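PDB 4LMO: telomerase reverse transcriptase, which extends chromosome ends by copying an RNA template as the catalytic subunit of telomerase, represented here by its RNA-binding domain. Local coordinates for residues L75-C86 and L131-W139; L92-I101 and Y236-L244. All coordinates share one frame; numbering follows the deposited sequence.

Contact 1: residues L75-C86 and L131-W139; sequences LFSQLLRQHRRC and LAVIPQELW
Leu75 meets the far end of 131-139 with both methyl groups: CD1 lies 3.9 Å from CD2 of Leu138, the two leucines running antiparallel alongside one another, while CD2 presses tightly on CG of Glu137, 3.2 Å away. One residue on, Phe76 has its CB directed away from the partner segment, yet the ring swings back, and Leu138 puts CD1 over one of its faces. Gln78 lies along Pro135. Its chain is extended beyond CG, which carries the flat amide out to the proline ring, and OE1 stands 3.6 Å from CB of Pro135. Leu79 reaches four residues of the partner segment. With CG anti to the backbone N (chi1 -173°), its CB packs on Pro135 CD, its CD1 comes 3.8 Å from CD1 of Ile134 and also touches Leu138, and its CD2 meets Val133 CG1 at 3.9 Å. Gln82 brings its amide end up to the backbone carbonyls of Ala132 and Val133, where the preceding helix gives out. At the next residue, CB of His83 touches Val133 CG1, although its imidazole turns away to bond Asn26 and Tyr88. Cys86, just past the helix, closes the row with SG 3.9 Å from Val133 CG2 and 4.0 Å from Ala132 CB. Leucines, a valine and a proline make up most of the contact: within telomerase's RNA-binding domain, one side of helix 73-85 lies on the bend between helix 119-133 and the short, weakly bonded helical turn about 136-139. Helix 40-48 packs on Phe76, Leu79 and Leu80, and the long helix 191-220 supports the bend through Phe204, Leu208 and Phe212.

Contact 2: residues L92-I101 and Y236-L244; sequences LQKTCPLVGI and YRQEVWAKL
NH1 of Arg237 donates a 2.7 Å hydrogen bond to the carbonyl O of Cys96, bent to 139° at the hydrogen and approaching from above the carbonyl plane. The flat guanidinium is sandwiched between two leucines: CB of Leu92 lies over the centre of one face, 3.5 Å above the plane, and CD2 of Leu98 over the centre of the other. Bends at chi2 (-90°) and chi3 (-52°) fold the arginine chain into this slot. Glu239 faces its edge in a weak salt bridge, OE2 3.4 Å from NH2. OE1 of Gln93 steadies the loop by accepting a hydrogen bond from the backbone N of Leu98 (3.1 Å). A leucine in place of Arg237 would probably leave the Cys96 carbonyl and the Glu239 carboxylate without their mate and weaken the tie between loop and helix. Leu98 CD2 reaches Val240 CG2 at 3.8 Å, and Ile101, poorly ordered, touches Glu239 and Val240. Arg237 is the N-cap of helix 238-251, so the loop after helix 88-93 lies against a strand-to-helix junction. Phe221 of the paired strand 221-224 touches both Leu92 and Arg237, Phe125 of helix 119-133 backs Leu92, and a disulfide joins Cys96 to Cys117.

Overall arrangement
Contacts 1 and 2 do not touch: their centres lie about 26 Å apart and their nearest atoms about 8 Å. They are linked through the chain, since helix 73-85 of contact 1 is followed directly by helix 88-93 of contact 2, and their segments alternate in sequence. Helix 119-133 serves both, ending in 131-139 and lending Phe125 to the surroundings of Leu92. The centre of contact 1 is about 13 Å from the centre of the chain, that of contact 2, which turns on a buried arginine, about 19 Å. Neither includes the TFLY motif or the regions 65-70 and 171-196, which probably meet the RNA template, although 65-70 comes shortly before 75-86 in sequence.

Contact 1: residues L75-C86 and L131-W139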
loop_
_atom_site.group_PDB
_atom_site.type_symbol
_atom_site.label_atom_id
_atom_site.label_comp_id
_atom_site.label_asym_id
_atom_site.label_seq_id
_atom_site.Cartn_x
_atom_site.Cartn_y
_atom_site.Cartn_z
ATOM N N LEU A 75 2.451 16.655 7.698
ATOM C CA LEU A 75 2.381 15.246 8.081
ATOM C C LEU A 75 2.448 14.307 6.890
ATOM O O LEU A 75 3.094 13.257 6.952
ATOM C CB LEU A 75 1.108 14.968 8.876
ATOM C CG LEU A 75 1.180 15.187 10.384
ATOM C CD1 LEU A 75 -0.167 14.889 11.028
ATOM C CD2 LEU A 75 2.278 14.326 10.986
ATOM N N PHE A 76 1.769 14.684 5.811
ATOM C CA PHE A 76 1.739 13.865 4.608
ATOM C C PHE A 76 3.016 14.035 3.785
ATOM O O PHE A 76 3.429 13.111 3.078
ATOM C CB PHE A 76 0.476 14.144 3.790
ATOM C CG PHE A 76 -0.761 13.490 4.352
ATOM C CD1 PHE A 76 -1.164 12.234 3.908
ATOM C CD2 PHE A 76 -1.519 14.123 5.335
ATOM C CE1 PHE A 76 -2.296 11.625 4.425
ATOM C CE2 PHE A 76 -2.656 13.516 5.857
ATOM C CZ PHE A 76 -3.045 12.267 5.400
ATOM N N SER A 77 3.643 15.207 3.896
ATOM C CA SER A 77 4.977 15.431 3.345
ATOM C C SER A 77 5.974 14.522 4.052
ATOM O O SER A 77 6.850 13.936 3.413
ATOM C CB SER A 77 5.401 16.891 3.516
ATOM O OG SER A 77 4.502 17.766 2.862
ATOM N N GLN A 78 5.820 14.411 5.371
ATOM C CA GLN A 78 6.630 13.526 6.203
ATOM C C GLN A 78 6.465 12.068 5.773
ATOM O O GLN A 78 7.453 11.343 5.633
ATOM C CB GLN A 78 6.247 13.696 7.675
ATOM C CG GLN A 78 7.182 13.013 8.663
ATOM C CD GLN A 78 6.633 12.988 10.080
ATOM O OE1 GLN A 78 6.998 12.127 10.881
ATOM N NE2 GLN A 78 5.749 13.932 10.397
ATOM N N LEU A 79 5.213 11.659 5.560
ATOM C CA LEU A 79 4.878 10.311 5.098
ATOM C C LEU A 79 5.603 9.967 3.797
ATOM O O LEU A 79 6.191 8.892 3.673
ATOM C CB LEU A 79 3.358 10.171 4.920
ATOM C CG LEU A 79 2.734 8.805 4.597
ATOM C CD1 LEU A 79 1.260 8.786 4.985
ATOM C CD2 LEU A 79 2.899 8.430 3.129
ATOM N N LEU A 80 5.553 10.883 2.836
ATOM C CA LEU A 80 6.213 10.692 1.549
ATOM C C LEU A 80 7.733 10.646 1.675
ATOM O O LEU A 80 8.397 9.917 0.940
ATOM C CB LEU A 80 5.792 11.777 0.557
ATOM C CG LEU A 80 4.389 11.652 -0.039
ATOM C CD1 LEU A 80 4.015 12.925 -0.771
ATOM C CD2 LEU A 80 4.289 10.458 -0.979
ATOM N N ARG A 81 8.269 11.418 2.617
ATOM C CA ARG A 81 9.705 11.463 2.875
ATOM C C ARG A 81 10.181 10.141 3.478
ATOM O O ARG A 81 11.248 9.631 3.118
ATOM C CB ARG A 81 10.017 12.619 3.822
ATOM C CG ARG A 81 11.314 13.359 3.541
ATOM C CD ARG A 81 11.136 14.841 3.848
ATOM N NE ARG A 81 10.463 15.045 5.133
ATOM C CZ ARG A 81 9.547 15.982 5.373
ATOM N NH1 ARG A 81 9.170 16.823 4.416
ATOM N NH2 ARG A 81 8.999 16.071 6.576
ATOM N N GLN A 82 9.375 9.593 4.385
ATOM C CA GLN A 82 9.665 8.309 5.015
ATOM C C GLN A 82 9.505 7.151 4.029
ATOM O O GLN A 82 10.186 6.132 4.149
ATOM C CB GLN A 82 8.783 8.097 6.249
ATOM C CG GLN A 82 9.126 9.009 7.419
ATOM C CD GLN A 82 8.271 8.758 8.650
ATOM O OE1 GLN A 82 7.741 7.666 8.846
ATOM N NE2 GLN A 82 8.139 9.776 9.492
ATOM N N HIS A 83 8.608 7.319 3.060
ATOM C CA HIS A 83 8.438 6.355 1.975
ATOM C C HIS A 83 9.633 6.317 1.062
ATOM O O HIS A 83 10.061 5.243 0.634
ATOM C CB HIS A 83 7.178 6.654 1.166
ATOM C CG HIS A 83 7.202 6.064 -0.226
ATOM N ND1 HIS A 83 7.155 4.738 -0.450
ATOM C CD2 HIS A 83 7.296 6.672 -1.477
ATOM C CE1 HIS A 83 7.206 4.507 -1.774
ATOM N NE2 HIS A 83 7.292 5.690 -2.402
ATOM N N ARG A 84 10.181 7.490 0.755
ATOM C CA ARG A 84 11.324 7.595 -0.151
ATOM C C ARG A 84 12.624 7.113 0.489
ATOM O O ARG A 84 13.570 6.754 -0.214
ATOM C CB ARG A 84 11.466 9.023 -0.685
ATOM C CG ARG A 84 10.343 9.425 -1.626
ATOM C CD ARG A 84 10.580 10.779 -2.273
ATOM N NE ARG A 84 9.450 11.137 -3.131
ATOM C CZ ARG A 84 8.545 12.074 -2.851
ATOM N NH1 ARG A 84 8.630 12.791 -1.735
ATOM N NH2 ARG A 84 7.558 12.301 -3.705
ATOM N N ARG A 85 12.652 7.097 1.820
ATOM C CA ARG A 85 13.802 6.610 2.585
ATOM C C ARG A 85 13.633 5.155 3.040
ATOM O O ARG A 85 14.582 4.544 3.537
ATOM C CB ARG A 85 14.063 7.511 3.798
ATOM C CG ARG A 85 14.658 8.870 3.460
ATOM C CD ARG A 85 15.240 9.555 4.690
ATOM N NE ARG A 85 14.243 10.318 5.445
ATOM C CZ ARG A 85 13.577 9.864 6.507
ATOM N NH1 ARG A 85 13.783 8.633 6.965
ATOM N NH2 ARG A 85 12.696 10.647 7.116
ATOM N N CYS A 86 12.429 4.612 2.867
ATOM C CA CYS A 86 12.114 3.244 3.285
ATOM C C CYS A 86 12.890 2.203 2.470
ATOM O O CYS A 86 12.903 2.265 1.238
ATOM C CB CYS A 86 10.611 2.989 3.182
ATOM S SG CYS A 86 10.053 1.460 3.966
ATOM N N LEU A 131 4.966 0.827 9.887
ATOM C CA LEU A 131 5.749 1.433 10.964
ATOM C C LEU A 131 6.829 2.392 10.461
ATOM O O LEU A 131 7.112 3.403 11.104
ATOM C CB LEU A 131 6.382 0.350 11.845
ATOM C CG LEU A 131 5.490 -0.400 12.843
ATOM C CD1 LEU A 131 6.243 -1.577 13.447
ATOM C CD2 LEU A 131 4.979 0.526 13.941
ATOM N N ALA A 132 7.429 2.073 9.315
ATOM C CA ALA A 132 8.520 2.881 8.765
ATOM C C ALA A 132 8.032 4.111 7.991
ATOM O O ALA A 132 8.747 5.113 7.901
ATOM C CB ALA A 132 9.422 2.028 7.886
ATOM N N VAL A 133 6.819 4.033 7.447
ATOM C CA VAL A 133 6.306 5.075 6.552
ATOM C C VAL A 133 5.267 5.998 7.207
ATOM O O VAL A 133 5.359 7.220 7.074
ATOM C CB VAL A 133 5.777 4.474 5.224
ATOM C CG1 VAL A 133 5.184 5.549 4.324
ATOM C CG2 VAL A 133 6.892 3.737 4.491
ATOM N N ILE A 134 4.296 5.424 7.914
ATOM C CA ILE A 134 3.188 6.214 8.464
ATOM C C ILE A 134 3.595 6.934 9.751
ATOM O O ILE A 134 3.890 6.279 10.754
ATOM C CB ILE A 134 1.919 5.360 8.712
ATOM C CG1 ILE A 134 1.582 4.469 7.500
ATOM C CG2 ILE A 134 0.739 6.241 9.110
ATOM C CD1 ILE A 134 1.455 5.183 6.167
ATOM N N PRO A 135 3.614 8.286 9.725
ATOM C CA PRO A 135 3.944 9.049 10.933
ATOM C C PRO A 135 2.986 8.706 12.073
ATOM O O PRO A 135 1.777 8.607 11.853
ATOM C CB PRO A 135 3.764 10.506 10.494
ATOM C CG PRO A 135 3.930 10.479 9.011
ATOM C CD PRO A 135 3.330 9.173 8.582
ATOM N N GLN A 136 3.541 8.519 13.270
ATOM C CA GLN A 136 2.786 8.047 14.434
ATOM C C GLN A 136 1.582 8.921 14.798
ATOM O O GLN A 136 0.539 8.401 15.204
ATOM C CB GLN A 136 3.724 7.852 15.639
ATOM C CG GLN A 136 3.050 7.587 16.989
ATOM C CD GLN A 136 2.191 6.329 17.022
ATOM O OE1 GLN A 136 2.458 5.350 16.320
ATOM N NE2 GLN A 136 1.152 6.349 17.853
ATOM N N GLU A 137 1.717 10.237 14.641
ATOM C CA GLU A 137 0.631 11.157 14.983
ATOM C C GLU A 137 -0.622 10.982 14.120
ATOM O O GLU A 137 -1.715 11.385 14.526
ATOM C CB GLU A 137 1.098 12.622 15.011
ATOM C CG GLU A 137 2.065 13.028 13.912
ATOM C CD GLU A 137 3.524 12.974 14.342
ATOM O OE1 GLU A 137 4.104 14.051 14.605
ATOM O OE2 GLU A 137 4.091 11.862 14.418
ATOM N N LEU A 138 -0.463 10.371 12.944
ATOM C CA LEU A 138 -1.591 10.076 12.060
ATOM C C LEU A 138 -2.490 8.963 12.593
ATOM O O LEU A 138 -3.693 8.950 12.319
ATOM C CB LEU A 138 -1.116 9.736 10.643
ATOM C CG LEU A 138 -0.781 10.882 9.685
ATOM C CD1 LEU A 138 -0.284 10.328 8.360
ATOM C CD2 LEU A 138 -1.974 11.799 9.453
ATOM N N TRP A 139 -1.902 8.034 13.347
ATOM C CA TRP A 139 -2.656 6.960 13.999
ATOM C C TRP A 139 -3.585 7.490 15.055
ATOM O O TRP A 139 -4.654 6.928 15.287
ATOM C CB TRP A 139 -1.720 5.920 14.611
ATOM C CG TRP A 139 -0.920 5.132 13.601
ATOM C CD1 TRP A 139 0.463 5.120 13.438
ATOM C CD2 TRP A 139 -1.432 4.212 12.572
ATOM N NE1 TRP A 139 0.829 4.282 12.416
ATOM C CE2 TRP A 139 -0.256 3.709 11.852
ATOM C CE3 TRP A 139 -2.696 3.773 12.190
ATOM C CZ2 TRP A 139 -0.365 2.807 10.803
ATOM C CZ3 TRP A 139 -2.794 2.862 11.131
ATOM C CH2 TRP A 139 -1.655 2.391 10.456
#

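Contact 2: residues L92-I101 and Y236-L244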
loop_
_atom_site.group_PDB
_atom_site.type_symbol
_atom_site.label_atom_id
_atom_site.label_comp_id
_atom_site.label_asym_id
_atom_site.label_seq_id
_atom_site.Cartn_x
_atom_site.Cartn_y
_atom_site.Cartn_z
ATOM N N LEU A 92 11.708 -6.721 2.848
ATOM C CA LEU A 92 11.328 -7.979 2.207
ATOM C C LEU A 92 12.356 -9.073 2.514
ATOM O O LEU A 92 11.994 -10.232 2.723
ATOM C CB LEU A 92 11.183 -7.802 0.692
ATOM C CG LEU A 92 9.928 -7.117 0.134
ATOM C CD1 LEU A 92 10.166 -6.633 -1.288
ATOM C CD2 LEU A 92 8.706 -8.025 0.198
ATOM N N GLN A 93 13.632 -8.689 2.546
ATOM C CA GLN A 93 14.727 -9.622 2.803
ATOM C C GLN A 93 14.806 -10.069 4.257
ATOM O O GLN A 93 15.402 -11.103 4.560
ATOM C CB GLN A 93 16.069 -9.026 2.365
ATOM C CG GLN A 93 16.365 -9.194 0.881
ATOM C CD GLN A 93 16.409 -10.649 0.446
ATOM O OE1 GLN A 93 15.609 -11.084 -0.379
ATOM N NE2 GLN A 93 17.337 -11.411 1.012
ATOM N N LYS A 94 14.212 -9.289 5.155
ATOM C CA LYS A 94 14.195 -9.643 6.570
ATOM C C LYS A 94 12.813 -10.130 7.030
ATOM O O LYS A 94 12.570 -10.284 8.231
ATOM C CB LYS A 94 14.725 -8.485 7.432
ATOM C CG LYS A 94 13.759 -7.323 7.628
ATOM C CD LYS A 94 14.480 -5.984 7.734
ATOM C CE LYS A 94 15.297 -5.842 9.012
ATOM N NZ LYS A 94 15.692 -4.423 9.243
ATOM N N THR A 95 11.922 -10.381 6.070
ATOM C CA THR A 95 10.617 -10.992 6.359
ATOM C C THR A 95 10.358 -12.246 5.523
ATOM O O THR A 95 9.974 -13.277 6.068
ATOM C CB THR A 95 9.432 -10.003 6.224
ATOM O OG1 THR A 95 9.463 -9.369 4.940
ATOM C CG2 THR A 95 9.478 -8.941 7.323
ATOM N N CYS A 96 10.566 -12.162 4.211
ATOM C CA CYS A 96 10.429 -13.332 3.346
ATOM C C CYS A 96 11.490 -13.333 2.242
ATOM O O CYS A 96 11.192 -13.032 1.085
ATOM C CB CYS A 96 9.018 -13.413 2.760
ATOM S SG CYS A 96 8.604 -15.040 2.096
ATOM N N PRO A 97 12.736 -13.687 2.605
ATOM C CA PRO A 97 13.902 -13.488 1.745
ATOM C C PRO A 97 13.960 -14.426 0.548
ATOM O O PRO A 97 13.325 -15.481 0.545
ATOM C CB PRO A 97 15.081 -13.758 2.683
ATOM C CG PRO A 97 14.541 -14.702 3.699
ATOM C CD PRO A 97 13.089 -14.361 3.869
ATOM N N LEU A 98 14.727 -14.024 -0.459
ATOM C CA LEU A 98 14.948 -14.832 -1.648
ATOM C C LEU A 98 15.969 -15.925 -1.348
ATOM O O LEU A 98 16.907 -15.713 -0.578
ATOM C CB LEU A 98 15.413 -13.945 -2.812
ATOM C CG LEU A 98 14.558 -12.702 -3.110
ATOM C CD1 LEU A 98 15.313 -11.684 -3.952
ATOM C CD2 LEU A 98 13.227 -13.063 -3.756
ATOM N N VAL A 99 15.769 -17.099 -1.941
ATOM C CA VAL A 99 16.698 -18.216 -1.787
ATOM C C VAL A 99 17.285 -18.574 -3.150
ATOM O O VAL A 99 16.641 -19.250 -3.956
ATOM C CB VAL A 99 16.029 -19.459 -1.150
ATOM C CG1 VAL A 99 17.068 -20.529 -0.840
ATOM C CG2 VAL A 99 15.266 -19.087 0.113
ATOM N N GLY A 100 18.500 -18.093 -3.398
ATOM C CA GLY A 100 19.239 -18.383 -4.627
ATOM C C GLY A 100 18.518 -18.050 -5.922
ATOM O O GLY A 100 18.417 -18.898 -6.812
ATOM N N ILE A 101 18.013 -16.821 -6.031
ATOM C CA ILE A 101 17.348 -16.382 -7.264
ATOM C C ILE A 101 18.322 -15.710 -8.237
ATOM O O ILE A 101 18.244 -15.931 -9.447
ATOM C CB ILE A 101 16.087 -15.503 -7.011
ATOM C CG1 ILE A 101 16.444 -14.093 -6.514
ATOM C CG2 ILE A 101 15.105 -16.200 -6.078
ATOM C CD1 ILE A 101 16.372 -13.021 -7.584
ATOM N N TYR A 236 3.928 -15.478 -4.074
ATOM C CA TYR A 236 5.342 -15.519 -4.430
ATOM C C TYR A 236 5.906 -14.107 -4.514
ATOM O O TYR A 236 5.287 -13.230 -5.116
ATOM C CB TYR A 236 5.551 -16.224 -5.774
ATOM C CG TYR A 236 5.348 -17.722 -5.748
ATOM C CD1 TYR A 236 6.418 -18.589 -5.536
ATOM C CD2 TYR A 236 4.082 -18.274 -5.952
ATOM C CE1 TYR A 236 6.232 -19.965 -5.517
ATOM C CE2 TYR A 236 3.886 -19.645 -5.934
ATOM C CZ TYR A 236 4.961 -20.485 -5.718
ATOM O OH TYR A 236 4.758 -21.845 -5.703
ATOM N N ARG A 237 7.071 -13.888 -3.911
ATOM C CA ARG A 237 7.853 -12.682 -4.180
ATOM C C ARG A 237 7.971 -12.574 -5.696
ATOM O O ARG A 237 8.291 -13.567 -6.363
ATOM C CB ARG A 237 9.247 -12.784 -3.563
ATOM C CG ARG A 237 9.301 -12.736 -2.041
ATOM C CD ARG A 237 9.456 -11.320 -1.509
ATOM N NE ARG A 237 10.577 -10.613 -2.129
ATOM C CZ ARG A 237 11.788 -10.480 -1.596
ATOM N NH1 ARG A 237 12.069 -10.999 -0.407
ATOM N NH2 ARG A 237 12.725 -9.813 -2.257
ATOM N N GLN A 238 7.704 -11.391 -6.244
ATOM C CA GLN A 238 7.621 -11.236 -7.700
ATOM C C GLN A 238 8.902 -11.676 -8.424
ATOM O O GLN A 238 8.847 -12.094 -9.580
ATOM C CB GLN A 238 7.191 -9.812 -8.100
ATOM C CG GLN A 238 8.256 -8.957 -8.777
ATOM C CD GLN A 238 8.990 -8.049 -7.817
ATOM O OE1 GLN A 238 8.452 -7.656 -6.779
ATOM N NE2 GLN A 238 10.223 -7.696 -8.163
ATOM N N GLU A 239 10.037 -11.594 -7.730
ATOM C CA GLU A 239 11.323 -12.058 -8.259
ATOM C C GLU A 239 11.320 -13.569 -8.481
ATOM O O GLU A 239 11.805 -14.049 -9.509
ATOM C CB GLU A 239 12.479 -11.680 -7.324
ATOM C CG GLU A 239 12.705 -10.185 -7.144
ATOM C CD GLU A 239 11.941 -9.600 -5.968
ATOM O OE1 GLU A 239 10.905 -10.179 -5.562
ATOM O OE2 GLU A 239 12.379 -8.551 -5.447
ATOM N N VAL A 240 10.772 -14.307 -7.516
ATOM C CA VAL A 240 10.665 -15.764 -7.618
ATOM C C VAL A 240 9.636 -16.136 -8.686
ATOM O O VAL A 240 9.805 -17.127 -9.402
ATOM C CB VAL A 240 10.287 -16.430 -6.276
ATOM C CG1 VAL A 240 10.626 -17.913 -6.306
ATOM C CG2 VAL A 240 11.001 -15.763 -5.113
ATOM N N TRP A 241 8.579 -15.333 -8.791
ATOM C CA TRP A 241 7.556 -15.544 -9.814
ATOM C C TRP A 241 8.100 -15.309 -11.198
ATOM O O TRP A 241 7.816 -16.076 -12.116
ATOM C CB TRP A 241 6.326 -14.681 -9.562
ATOM C CG TRP A 241 5.202 -15.016 -10.512
ATOM C CD1 TRP A 241 4.765 -14.279 -11.609
ATOM C CD2 TRP A 241 4.359 -16.218 -10.499
ATOM N NE1 TRP A 241 3.729 -14.915 -12.243
ATOM C CE2 TRP A 241 3.438 -16.085 -11.633
ATOM C CE3 TRP A 241 4.273 -17.346 -9.687
ATOM C CZ2 TRP A 241 2.482 -17.048 -11.920
ATOM C CZ3 TRP A 241 3.305 -18.312 -9.991
ATOM C CH2 TRP A 241 2.430 -18.163 -11.079
ATOM N N ALA A 242 8.893 -14.251 -11.353
ATOM C CA ALA A 242 9.571 -13.963 -12.617
ATOM C C ALA A 242 10.525 -15.091 -13.030
ATOM O O ALA A 242 10.672 -15.376 -14.218
ATOM C CB ALA A 242 10.308 -12.634 -12.538
ATOM N N LYS A 243 11.159 -15.728 -12.045
ATOM C CA LYS A 243 12.020 -16.892 -12.278
ATOM C C LYS A 243 11.210 -18.122 -12.714
ATOM O O LYS A 243 11.619 -18.843 -13.625
ATOM C CB LYS A 243 12.844 -17.216 -11.025
ATOM C CG LYS A 243 13.943 -18.257 -11.225
ATOM C CD LYS A 243 15.338 -17.644 -11.290
ATOM C CE LYS A 243 15.697 -17.132 -12.679
ATOM N NZ LYS A 243 17.151 -16.816 -12.793
ATOM N N LEU A 244 10.071 -18.353 -12.062
ATOM C CA LEU A 244 9.196 -19.479 -12.406
ATOM C C LEU A 244 8.640 -19.367 -13.825
ATOM O O LEU A 244 8.598 -20.357 -14.555
ATOM C CB LEU A 244 8.046 -19.620 -11.401
ATOM C CG LEU A 244 8.335 -20.194 -10.010
ATOM C CD1 LEU A 244 7.150 -19.954 -9.089
ATOM C CD2 LEU A 244 8.680 -21.678 -10.063
#